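Local structure of fucolectin-related protein (Streptococcus pneumoniae, 2WMF) at residues W248-T253 / S358-M363; E150-Y155 / W179-K184; M300-P305 / L511-S516. The protein hydrolyses host carbohydrate antigens, probably of the blood-group type, as a family 98 glycoside hydrolase whose catalytic module is the part described here. All blocks are in the same frame, centred on the assembly; numbering follows the deposited sequence.

Contact 1: residues W248-T253 / S358-M363; sequences WEKHYT and SNDETM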
loop_
_atom_site.group_PDB
_atom_site.type_symbol
_atom_site.label_atom_id
_atom_site.label_comp_id
_atom_site.label_asym_id
_atom_site.label_seq_id
_atom_site.Cartn_x
_atom_site.Cartn_y
_atom_site.Cartn_z
ATOM N N TRP A 248 -2.175 -8.513 -14.005
ATOM C CA TRP A 248 -1.747 -9.650 -14.879
ATOM C C TRP A 248 -2.211 -10.982 -14.300
ATOM O O TRP A 248 -2.735 -11.832 -15.022
ATOM C CB TRP A 248 -0.229 -9.630 -15.011
ATOM C CG TRP A 248 0.333 -10.705 -15.896
ATOM C CD1 TRP A 248 0.499 -10.660 -17.258
ATOM C CD2 TRP A 248 0.813 -11.968 -15.466
ATOM N NE1 TRP A 248 1.054 -11.846 -17.695
ATOM C CE2 TRP A 248 1.266 -12.655 -16.609
ATOM C CE3 TRP A 248 0.925 -12.591 -14.216
ATOM C CZ2 TRP A 248 1.801 -13.927 -16.550
ATOM C CZ3 TRP A 248 1.477 -13.869 -14.162
ATOM C CH2 TRP A 248 1.895 -14.527 -15.335
ATOM N N GLU A 249 -2.069 -11.167 -12.988
ATOM C CA GLU A 249 -2.492 -12.428 -12.340
ATOM C C GLU A 249 -4.003 -12.690 -12.556
ATOM O O GLU A 249 -4.423 -13.845 -12.707
ATOM C CB GLU A 249 -2.154 -12.406 -10.850
ATOM C CG GLU A 249 -0.637 -12.399 -10.532
ATOM C CD GLU A 249 0.057 -13.748 -10.729
ATOM O OE1 GLU A 249 -0.640 -14.770 -10.994
ATOM O OE2 GLU A 249 1.334 -13.753 -10.589
ATOM N N LYS A 250 -4.791 -11.613 -12.542
ATOM C CA LYS A 250 -6.263 -11.649 -12.754
ATOM C C LYS A 250 -6.674 -11.836 -14.205
ATOM O O LYS A 250 -7.885 -12.007 -14.498
ATOM C CB LYS A 250 -6.884 -10.354 -12.223
ATOM C CG LYS A 250 -6.812 -10.246 -10.716
ATOM C CD LYS A 250 -7.672 -11.251 -9.947
ATOM C CE LYS A 250 -9.173 -11.057 -10.048
ATOM N NZ LYS A 250 -9.926 -12.124 -9.275
ATOM N N HIS A 251 -5.689 -11.771 -15.101
ATOM C CA HIS A 251 -5.882 -11.806 -16.567
ATOM C C HIS A 251 -6.607 -10.541 -17.084
ATOM O O HIS A 251 -7.260 -10.549 -18.157
ATOM C CB HIS A 251 -6.657 -13.062 -17.031
ATOM C CG HIS A 251 -6.085 -14.375 -16.578
ATOM N ND1 HIS A 251 -6.727 -15.566 -16.817
ATOM C CD2 HIS A 251 -4.972 -14.690 -15.871
ATOM C CE1 HIS A 251 -6.028 -16.564 -16.300
ATOM N NE2 HIS A 251 -4.942 -16.068 -15.742
ATOM N N TYR A 252 -6.494 -9.430 -16.355
ATOM C CA TYR A 252 -7.067 -8.190 -16.774
ATOM C C TYR A 252 -6.158 -7.477 -17.765
ATOM O O TYR A 252 -4.957 -7.688 -17.771
ATOM C CB TYR A 252 -7.343 -7.305 -15.553
ATOM C CG TYR A 252 -8.368 -7.793 -14.568
ATOM C CD1 TYR A 252 -9.284 -8.781 -14.891
ATOM C CD2 TYR A 252 -8.489 -7.189 -13.321
ATOM C CE1 TYR A 252 -10.245 -9.181 -13.985
ATOM C CE2 TYR A 252 -9.448 -7.575 -12.418
ATOM C CZ TYR A 252 -10.324 -8.579 -12.769
ATOM O OH TYR A 252 -11.286 -8.976 -11.898
ATOM N N THR A 253 -6.751 -6.603 -18.570
ATOM C CA THR A 253 -6.060 -5.880 -19.648
ATOM C C THR A 253 -6.404 -4.381 -19.595
ATOM O O THR A 253 -6.283 -3.765 -18.536
ATOM C CB THR A 253 -6.304 -6.572 -21.002
ATOM O OG1 THR A 253 -7.712 -6.688 -21.232
ATOM C CG2 THR A 253 -5.637 -7.934 -20.986
ATOM N N SER A 358 -15.231 -7.724 2.838
ATOM C CA SER A 358 -14.631 -8.076 1.558
ATOM C C SER A 358 -15.371 -9.276 0.987
ATOM O O SER A 358 -15.372 -10.375 1.585
ATOM C CB SER A 358 -13.131 -8.429 1.663
ATOM O OG SER A 358 -12.631 -8.782 0.367
ATOM N N ASN A 359 -15.950 -9.065 -0.199
ATOM C CA ASN A 359 -16.591 -10.136 -0.963
ATOM C C ASN A 359 -15.568 -10.941 -1.769
ATOM O O ASN A 359 -15.898 -12.004 -2.328
ATOM C CB ASN A 359 -17.647 -9.559 -1.932
ATOM C CG ASN A 359 -18.814 -8.828 -1.237
ATOM O OD1 ASN A 359 -19.361 -7.850 -1.791
ATOM N ND2 ASN A 359 -19.226 -9.316 -0.070
ATOM N N ASP A 360 -14.320 -10.439 -1.866
ATOM C CA ASP A 360 -13.360 -11.002 -2.811
ATOM C C ASP A 360 -11.929 -10.764 -2.332
ATOM O O ASP A 360 -11.330 -9.706 -2.593
ATOM C CB ASP A 360 -13.511 -10.338 -4.181
ATOM C CG ASP A 360 -12.601 -10.949 -5.249
ATOM O OD1 ASP A 360 -11.830 -11.893 -4.973
ATOM O OD2 ASP A 360 -12.637 -10.425 -6.388
ATOM N N GLU A 361 -11.394 -11.750 -1.629
ATOM C CA GLU A 361 -10.032 -11.657 -1.075
ATOM C C GLU A 361 -8.935 -11.783 -2.134
ATOM O O GLU A 361 -7.754 -11.639 -1.812
ATOM C CB GLU A 361 -9.809 -12.624 0.054
ATOM C CG GLU A 361 -10.513 -12.320 1.362
ATOM C CD GLU A 361 -9.821 -13.033 2.493
ATOM O OE1 GLU A 361 -8.702 -12.578 2.850
ATOM O OE2 GLU A 361 -10.396 -14.032 2.975
ATOM N N THR A 362 -9.307 -12.016 -3.403
ATOM C CA THR A 362 -8.333 -12.044 -4.480
ATOM C C THR A 362 -7.868 -10.634 -4.849
ATOM O O THR A 362 -6.836 -10.482 -5.490
ATOM C CB THR A 362 -8.786 -12.791 -5.767
ATOM O OG1 THR A 362 -9.686 -11.977 -6.514
ATOM C CG2 THR A 362 -9.369 -14.157 -5.428
ATOM N N MET A 363 -8.641 -9.628 -4.431
ATOM C CA MET A 363 -8.361 -8.242 -4.756
ATOM C C MET A 363 -8.438 -7.357 -3.504
ATOM O O MET A 363 -9.003 -7.743 -2.492
ATOM C CB MET A 363 -9.376 -7.757 -5.798
ATOM C CG MET A 363 -9.183 -8.484 -7.138
ATOM S SD MET A 363 -7.705 -7.908 -7.980
ATOM C CE MET A 363 -8.311 -6.314 -8.648
HETATM O O HOH W 1 -12.617 -11.604 -8.880
#

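Contact 2: residues E150-Y155 / W179-K184; sequences ENYWIY and WHDHEK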
loop_
_atom_site.group_PDB
_atom_site.type_symbol
_atom_site.label_atom_id
_atom_site.label_comp_id
_atom_site.label_asym_id
_atom_site.label_seq_id
_atom_site.Cartn_x
_atom_site.Cartn_y
_atom_site.Cartn_z
ATOM N N GLU A 150 8.978 -11.897 -0.820
ATOM C CA GLU A 150 8.274 -12.910 -1.642
ATOM C C GLU A 150 8.773 -14.348 -1.471
ATOM O O GLU A 150 9.725 -14.754 -2.113
ATOM C CB GLU A 150 8.306 -12.585 -3.134
ATOM C CG GLU A 150 7.415 -13.501 -3.957
ATOM C CD GLU A 150 7.534 -13.175 -5.453
ATOM O OE1 GLU A 150 7.340 -11.992 -5.868
ATOM O OE2 GLU A 150 7.886 -14.109 -6.215
ATOM N N ASN A 151 8.025 -15.132 -0.700
ATOM C CA ASN A 151 8.351 -16.536 -0.433
ATOM C C ASN A 151 7.139 -17.455 -0.338
ATOM O O ASN A 151 7.293 -18.626 -0.072
ATOM C CB ASN A 151 9.140 -16.649 0.885
ATOM C CG ASN A 151 10.407 -15.837 0.888
ATOM O OD1 ASN A 151 11.438 -16.304 0.431
ATOM N ND2 ASN A 151 10.326 -14.598 1.408
ATOM N N TYR A 152 5.942 -16.903 -0.528
ATOM C CA TYR A 152 4.693 -17.680 -0.298
ATOM C C TYR A 152 4.596 -18.924 -1.217
ATOM O O TYR A 152 3.917 -19.890 -0.865
ATOM C CB TYR A 152 3.428 -16.763 -0.386
ATOM C CG TYR A 152 3.489 -15.821 -1.568
ATOM C CD1 TYR A 152 3.255 -16.263 -2.887
ATOM C CD2 TYR A 152 3.831 -14.487 -1.399
ATOM C CE1 TYR A 152 3.379 -15.372 -3.964
ATOM C CE2 TYR A 152 3.956 -13.641 -2.442
ATOM C CZ TYR A 152 3.715 -14.073 -3.736
ATOM O OH TYR A 152 3.896 -13.149 -4.771
ATOM N N TRP A 153 5.254 -18.886 -2.366
ATOM C CA TRP A 153 5.204 -20.006 -3.297
ATOM C C TRP A 153 6.356 -20.997 -3.179
ATOM O O TRP A 153 6.424 -21.995 -3.935
ATOM C CB TRP A 153 5.083 -19.503 -4.743
ATOM C CG TRP A 153 6.234 -18.628 -5.191
ATOM C CD1 TRP A 153 6.353 -17.292 -4.980
ATOM C CD2 TRP A 153 7.411 -19.027 -5.926
ATOM N NE1 TRP A 153 7.545 -16.832 -5.501
ATOM C CE2 TRP A 153 8.196 -17.875 -6.118
ATOM C CE3 TRP A 153 7.871 -20.248 -6.457
ATOM C CZ2 TRP A 153 9.404 -17.895 -6.814
ATOM C CZ3 TRP A 153 9.087 -20.250 -7.167
ATOM C CH2 TRP A 153 9.848 -19.102 -7.315
ATOM N N ILE A 154 7.247 -20.734 -2.229
ATOM C CA ILE A 154 8.540 -21.443 -2.170
ATOM C C ILE A 154 9.104 -21.436 -0.742
ATOM O O ILE A 154 10.277 -21.144 -0.490
ATOM C CB ILE A 154 9.496 -20.887 -3.268
ATOM C CG1 ILE A 154 10.765 -21.704 -3.428
ATOM C CG2 ILE A 154 9.819 -19.393 -3.066
ATOM C CD1 ILE A 154 11.314 -21.644 -4.860
ATOM N N TYR A 155 8.224 -21.720 0.207
ATOM C CA TYR A 155 8.578 -21.649 1.625
ATOM C C TYR A 155 9.581 -22.758 1.990
ATOM O O TYR A 155 9.492 -23.900 1.506
ATOM C CB TYR A 155 7.337 -21.773 2.487
ATOM C CG TYR A 155 7.652 -21.750 3.964
ATOM C CD1 TYR A 155 8.047 -20.558 4.570
ATOM C CD2 TYR A 155 7.628 -22.915 4.763
ATOM C CE1 TYR A 155 8.386 -20.514 5.920
ATOM C CE2 TYR A 155 7.956 -22.860 6.145
ATOM C CZ TYR A 155 8.322 -21.636 6.700
ATOM O OH TYR A 155 8.709 -21.473 8.053
ATOM N N TRP A 179 10.220 -7.042 5.737
ATOM C CA TRP A 179 9.797 -8.337 5.172
ATOM C C TRP A 179 8.440 -8.208 4.450
ATOM O O TRP A 179 7.433 -8.013 5.105
ATOM C CB TRP A 179 9.699 -9.414 6.279
ATOM C CG TRP A 179 9.574 -10.831 5.778
ATOM C CD1 TRP A 179 9.154 -11.246 4.535
ATOM C CD2 TRP A 179 9.857 -12.019 6.518
ATOM N NE1 TRP A 179 9.150 -12.609 4.470
ATOM C CE2 TRP A 179 9.565 -13.115 5.675
ATOM C CE3 TRP A 179 10.319 -12.268 7.826
ATOM C CZ2 TRP A 179 9.760 -14.439 6.088
ATOM C CZ3 TRP A 179 10.499 -13.556 8.242
ATOM C CH2 TRP A 179 10.213 -14.640 7.377
ATOM N N HIS A 180 8.439 -8.291 3.117
ATOM C CA HIS A 180 7.205 -8.258 2.317
ATOM C C HIS A 180 6.814 -9.689 1.969
ATOM O O HIS A 180 7.584 -10.448 1.340
ATOM C CB HIS A 180 7.416 -7.504 0.990
ATOM C CG HIS A 180 7.568 -6.017 1.120
ATOM N ND1 HIS A 180 6.508 -5.168 1.372
ATOM C CD2 HIS A 180 8.654 -5.225 0.941
ATOM C CE1 HIS A 180 6.943 -3.916 1.374
ATOM N NE2 HIS A 180 8.236 -3.916 1.103
ATOM N N ASP A 181 5.593 -10.076 2.341
ATOM C CA ASP A 181 5.098 -11.433 2.033
ATOM C C ASP A 181 3.594 -11.476 2.252
ATOM O O ASP A 181 2.978 -10.454 2.589
ATOM C CB ASP A 181 5.872 -12.513 2.836
ATOM C CG ASP A 181 6.632 -13.462 1.957
ATOM O OD1 ASP A 181 6.111 -13.777 0.860
ATOM O OD2 ASP A 181 7.773 -13.856 2.352
ATOM N N HIS A 182 2.993 -12.625 1.990
ATOM C CA HIS A 182 1.548 -12.685 1.826
ATOM C C HIS A 182 1.002 -14.059 2.180
ATOM O O HIS A 182 1.742 -15.054 2.141
ATOM C CB HIS A 182 1.177 -12.326 0.385
ATOM C CG HIS A 182 -0.085 -11.559 0.284
ATOM N ND1 HIS A 182 -1.264 -12.053 -0.227
ATOM C CD2 HIS A 182 -0.359 -10.311 0.721
ATOM C CE1 HIS A 182 -2.194 -11.119 -0.150
ATOM N NE2 HIS A 182 -1.674 -10.059 0.439
ATOM N N GLU A 183 -0.303 -14.068 2.456
ATOM C CA GLU A 183 -1.160 -15.218 2.712
ATOM C C GLU A 183 -1.257 -15.560 4.167
ATOM O O GLU A 183 -0.278 -15.466 4.898
ATOM C CB GLU A 183 -0.779 -16.419 1.814
ATOM C CG GLU A 183 -0.850 -16.058 0.285
ATOM C CD GLU A 183 -0.613 -17.246 -0.656
ATOM O OE1 GLU A 183 -0.879 -18.397 -0.259
ATOM O OE2 GLU A 183 -0.224 -17.003 -1.805
ATOM N N LYS A 184 -2.435 -16.002 4.576
ATOM C CA LYS A 184 -2.716 -16.259 5.984
ATOM C C LYS A 184 -1.828 -17.389 6.530
ATOM O O LYS A 184 -1.169 -17.233 7.551
ATOM C CB LYS A 184 -4.183 -16.634 6.192
ATOM C CG LYS A 184 -5.214 -15.542 5.778
ATOM C CD LYS A 184 -6.587 -16.138 5.462
ATOM C CE LYS A 184 -7.515 -15.188 4.733
ATOM N NZ LYS A 184 -8.587 -15.877 3.895
#

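Contact 3: residues M300-P305 / L511-S516; sequences MTNDVP and LANWIS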
loop_
_atom_site.group_PDB
_atom_site.type_symbol
_atom_site.label_atom_id
_atom_site.label_comp_id
_atom_site.label_asym_id
_atom_site.label_seq_id
_atom_site.Cartn_x
_atom_site.Cartn_y
_atom_site.Cartn_z
ATOM N N MET A 300 9.397 4.656 -12.649
ATOM C CA MET A 300 10.262 5.414 -13.587
ATOM C C MET A 300 10.795 4.449 -14.665
ATOM O O MET A 300 11.103 3.308 -14.382
ATOM C CB MET A 300 11.434 6.028 -12.788
ATOM C CG MET A 300 12.196 7.104 -13.392
ATOM S SD MET A 300 13.357 7.861 -12.178
ATOM C CE MET A 300 14.499 6.543 -11.855
ATOM N N THR A 301 10.919 4.956 -15.892
ATOM C CA THR A 301 11.733 4.321 -16.916
ATOM C C THR A 301 12.550 5.432 -17.579
ATOM O O THR A 301 12.086 6.590 -17.750
ATOM C CB THR A 301 10.918 3.528 -17.986
ATOM O OG1 THR A 301 10.139 4.438 -18.764
ATOM C CG2 THR A 301 10.014 2.385 -17.284
ATOM N N ASN A 302 13.767 5.078 -17.937
ATOM C CA ASN A 302 14.714 6.019 -18.582
ATOM C C ASN A 302 14.844 7.338 -17.793
ATOM O O ASN A 302 14.998 8.440 -18.361
ATOM C CB ASN A 302 14.290 6.268 -20.032
ATOM C CG ASN A 302 14.399 5.028 -20.870
ATOM O OD1 ASN A 302 15.267 4.176 -20.627
ATOM N ND2 ASN A 302 13.491 4.883 -21.835
ATOM N N ASP A 303 14.817 7.195 -16.458
ATOM C CA ASP A 303 14.860 8.312 -15.514
ATOM C C ASP A 303 13.732 9.345 -15.656
ATOM O O ASP A 303 13.807 10.452 -15.133
ATOM C CB ASP A 303 16.250 8.992 -15.576
ATOM C CG ASP A 303 17.324 8.243 -14.785
ATOM O OD1 ASP A 303 16.994 7.357 -13.975
ATOM O OD2 ASP A 303 18.527 8.566 -14.953
ATOM N N VAL A 304 12.636 8.928 -16.303
ATOM C CA VAL A 304 11.433 9.731 -16.432
ATOM C C VAL A 304 10.330 9.163 -15.525
ATOM O O VAL A 304 9.828 8.062 -15.773
ATOM C CB VAL A 304 10.904 9.723 -17.871
ATOM C CG1 VAL A 304 9.655 10.631 -18.012
ATOM C CG2 VAL A 304 12.043 10.172 -18.835
ATOM N N PRO A 305 10.012 9.855 -14.438
ATOM C CA PRO A 305 8.957 9.339 -13.540
ATOM C C PRO A 305 7.617 9.247 -14.235
ATOM O O PRO A 305 7.308 10.057 -15.104
ATOM C CB PRO A 305 8.937 10.369 -12.382
ATOM C CG PRO A 305 10.283 11.036 -12.425
ATOM C CD PRO A 305 10.652 11.070 -13.899
ATOM N N LEU A 511 8.831 -1.925 -24.101
ATOM C CA LEU A 511 7.665 -1.390 -23.400
ATOM C C LEU A 511 8.050 -0.192 -22.520
ATOM O O LEU A 511 7.372 0.835 -22.524
ATOM C CB LEU A 511 6.979 -2.467 -22.551
ATOM C CG LEU A 511 5.733 -2.061 -21.778
ATOM C CD1 LEU A 511 4.672 -1.399 -22.712
ATOM C CD2 LEU A 511 5.142 -3.250 -20.962
ATOM N N ALA A 512 9.169 -0.352 -21.803
ATOM C CA ALA A 512 9.669 0.726 -20.884
ATOM C C ALA A 512 10.021 2.002 -21.706
ATOM O O ALA A 512 9.776 3.145 -21.284
ATOM C CB ALA A 512 10.873 0.243 -20.077
ATOM N N ASN A 513 10.615 1.798 -22.876
ATOM C CA ASN A 513 10.989 2.898 -23.742
ATOM C C ASN A 513 9.729 3.625 -24.247
ATOM O O ASN A 513 9.633 4.863 -24.220
ATOM C CB ASN A 513 11.857 2.371 -24.912
ATOM C CG ASN A 513 13.255 1.931 -24.488
ATOM O OD1 ASN A 513 13.778 2.340 -23.437
ATOM N ND2 ASN A 513 13.870 1.072 -25.314
ATOM N N TRP A 514 8.730 2.841 -24.686
ATOM C CA TRP A 514 7.467 3.401 -25.131
ATOM C C TRP A 514 6.839 4.224 -23.994
ATOM O O TRP A 514 6.300 5.329 -24.204
ATOM C CB TRP A 514 6.525 2.267 -25.594
ATOM C CG TRP A 514 5.258 2.789 -26.173
ATOM C CD1 TRP A 514 5.044 3.110 -27.493
ATOM C CD2 TRP A 514 4.056 3.108 -25.477
ATOM N NE1 TRP A 514 3.787 3.600 -27.666
ATOM C CE2 TRP A 514 3.138 3.613 -26.455
ATOM C CE3 TRP A 514 3.637 3.012 -24.135
ATOM C CZ2 TRP A 514 1.868 4.031 -26.129
ATOM C CZ3 TRP A 514 2.364 3.453 -23.818
ATOM C CH2 TRP A 514 1.489 3.954 -24.810
ATOM N N ILE A 515 6.858 3.665 -22.790
ATOM C CA ILE A 515 6.305 4.363 -21.620
ATOM C C ILE A 515 6.964 5.723 -21.461
ATOM O O ILE A 515 6.287 6.725 -21.221
ATOM C CB ILE A 515 6.443 3.475 -20.318
ATOM C CG1 ILE A 515 5.351 2.383 -20.332
ATOM C CG2 ILE A 515 6.344 4.337 -19.034
ATOM C CD1 ILE A 515 5.539 1.263 -19.214
ATOM N N SER A 516 8.276 5.766 -21.557
ATOM C CA SER A 516 8.998 7.029 -21.313
ATOM C C SER A 516 8.715 8.124 -22.340
ATOM O O SER A 516 8.951 9.303 -22.062
ATOM C CB SER A 516 10.518 6.804 -21.222
ATOM O OG SER A 516 11.096 6.525 -22.498
HETATM O O HOH W 2 14.294 1.295 -20.771
#

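Contact 1: residues W248-T253 / S358-M363
K250 reaches D360 without forming a salt bridge: its ammonium NZ stops 4.3 Å from D360 OD2, and the gap is closed by a hydroxyl and a water. NZ donates to T362 OG1 at 2.8 Å, and the T362 hydroxyl donates in turn to D360 OD1 (OG1 to OD1 2.6 Å). The water accepts from NZ and donates to OD2, so the lysine serves both carboxylate oxygens through intermediaries. Threonine suits the middle place because its hydroxyl can accept from the lysine while donating to the aspartate.

The acceptor is held by its own loop. D360 opens a type I turn ending at M363, and its OD1 takes the backbone N of T362 (3.0 Å, from above the carboxylate plane) in an Asx turn. T362 N and OG1 approach OD1 from the same face. With chi1 at 77°, T362 OG1 sits between backbone N and carbonyl carbon, within range of both D360 and the lysine.

Apolar contacts line the lysine's path. K250 CB lies over the centre of the Y252 ring. K250 CG meets M363 SD at 3.7 Å, and bends at chi2 and chi3 carry the chain on past M363, CE near its CG, to bring NZ to T362. Methionine, flexible and itself bent, fits alongside such a chain; M363 CE comes to the edge of the Y252 ring, 4.1 Å from Y252 CE2.

K250 lies just where helix 245-249 gives way to loop: H251, with positive phi, closes it in a Schellman motif. Y252 also packs edge-to-face with W247 of that helix, while in the 358-363 loop E361 OE1 accepts from G221 N and E361, like S358, touches A220, anchoring the loop against helix 219-231.

Contact 2: residues E150-Y155 / W179-K184
N151 and D181 meet through an amide laid across a carboxylate, their planes 54° apart. From the N151 backbone, CB passes 3.4 Å from D181 OD2 and CG stays close to the same oxygen. At the tip, N151 ND2 donates to D181 OD2 at 2.8 Å, nearly straight (172°) and in the plane of its own amide, while N148 OD1 takes a further bond from ND2. On the other branch, N151 OD1 accepts from G123 N. Asparagine suits this place because one flat group both gives and receives.

N151 also uses its backbone: N151 N donates to the syn lone pair of D181 OD1 at 2.8 Å. D181 OD2 has a second donor, W179 NE1, which comes in the indole plane to the anti lone pair. Beside this group E150 N bonds to H180 O at 3.0 Å. Y152, its CG between backbone N and carbonyl carbon (chi1 44°), brings ring atom CD2 to 3.3 Å from D181 OD1. H182 CB and OE2 of E183, whose OE1 accepts from W185 NE1, also lie beside the ring.

Strands 143-149 and 176-180 are neighbours in a (beta/alpha)8 barrel, and these residues lie at their C-terminal ends, where such barrels place their active sites. With three donors on two oxygens, D181 probably has little freedom to rotate, and its carboxylate joins the loop after strand 143-149 to the end of strand 176-180.

Contact 3: residues M300-P305 / L511-S516
T301 and N302 make the polar bonds to the helix, each in its own way. T301 OG1 donates to A512 O at 2.9 Å, while its methyl CG2 lies 3.6 Å from A512 CB; a threonine can do both because its two branches differ, and alanine is small enough to let it come close. The carbonyl of A512 is already used by S516 N in the helix, and the hydroxyl meets it from the opposite face of its plane, so the intrahelical bond survives. N302 ND2 spends both hydrogens on the helix: one goes to S516 OG and one to N513 OD1, each at 3.0 Å and each acceptor in the amide plane. The two amides of N302 and N513 are nearly coplanar, 23° apart, and a water donates to both OD1 atoms. V304 adds a looser apolar touch, CG2 to S516 CB at 4.4 Å.

T301 to V304 form a type I' turn joining strands 300-301 and 304-305, the two-residue loop of a beta hairpin. Its middle residues need left-handed backbone angles, which asparagine and aspartate tolerate well, and this directs N302 toward helix 506-517 while D303 points away from it.

Behind the first shell, S516 OG donates to N513 O at 2.8 Å, one turn back, with chi1 at 73° folding the hydroxyl against its own helix; that leaves its oxygen to accept from N302. The turn is held from behind by N57, which bonds to M300 O and D303 N, and by T58, which meets the D303 carboxylate; W55 bonds to the N302 backbone and also touches A512.

Contact 2 is the buried one: both its segments lie in the barrel, where it joins the ends of two adjacent strands through a carboxylate gripped by amide, indole and backbone donors. Contacts 1 and 3 instead tie the family 98 catalytic region to the C-terminal domain of the family: contact 1 at the surface, with a charged pair bridged by hydroxyl and water, contact 3 partly buried, with neutral amides and hydroxyls set on a helix. Contacts 1 and 2 touch directly, since E361 forms a salt bridge with K184. Contact 3 stands apart, its centre about 26 Å from that of contact 1 and about 29 Å from that of contact 2.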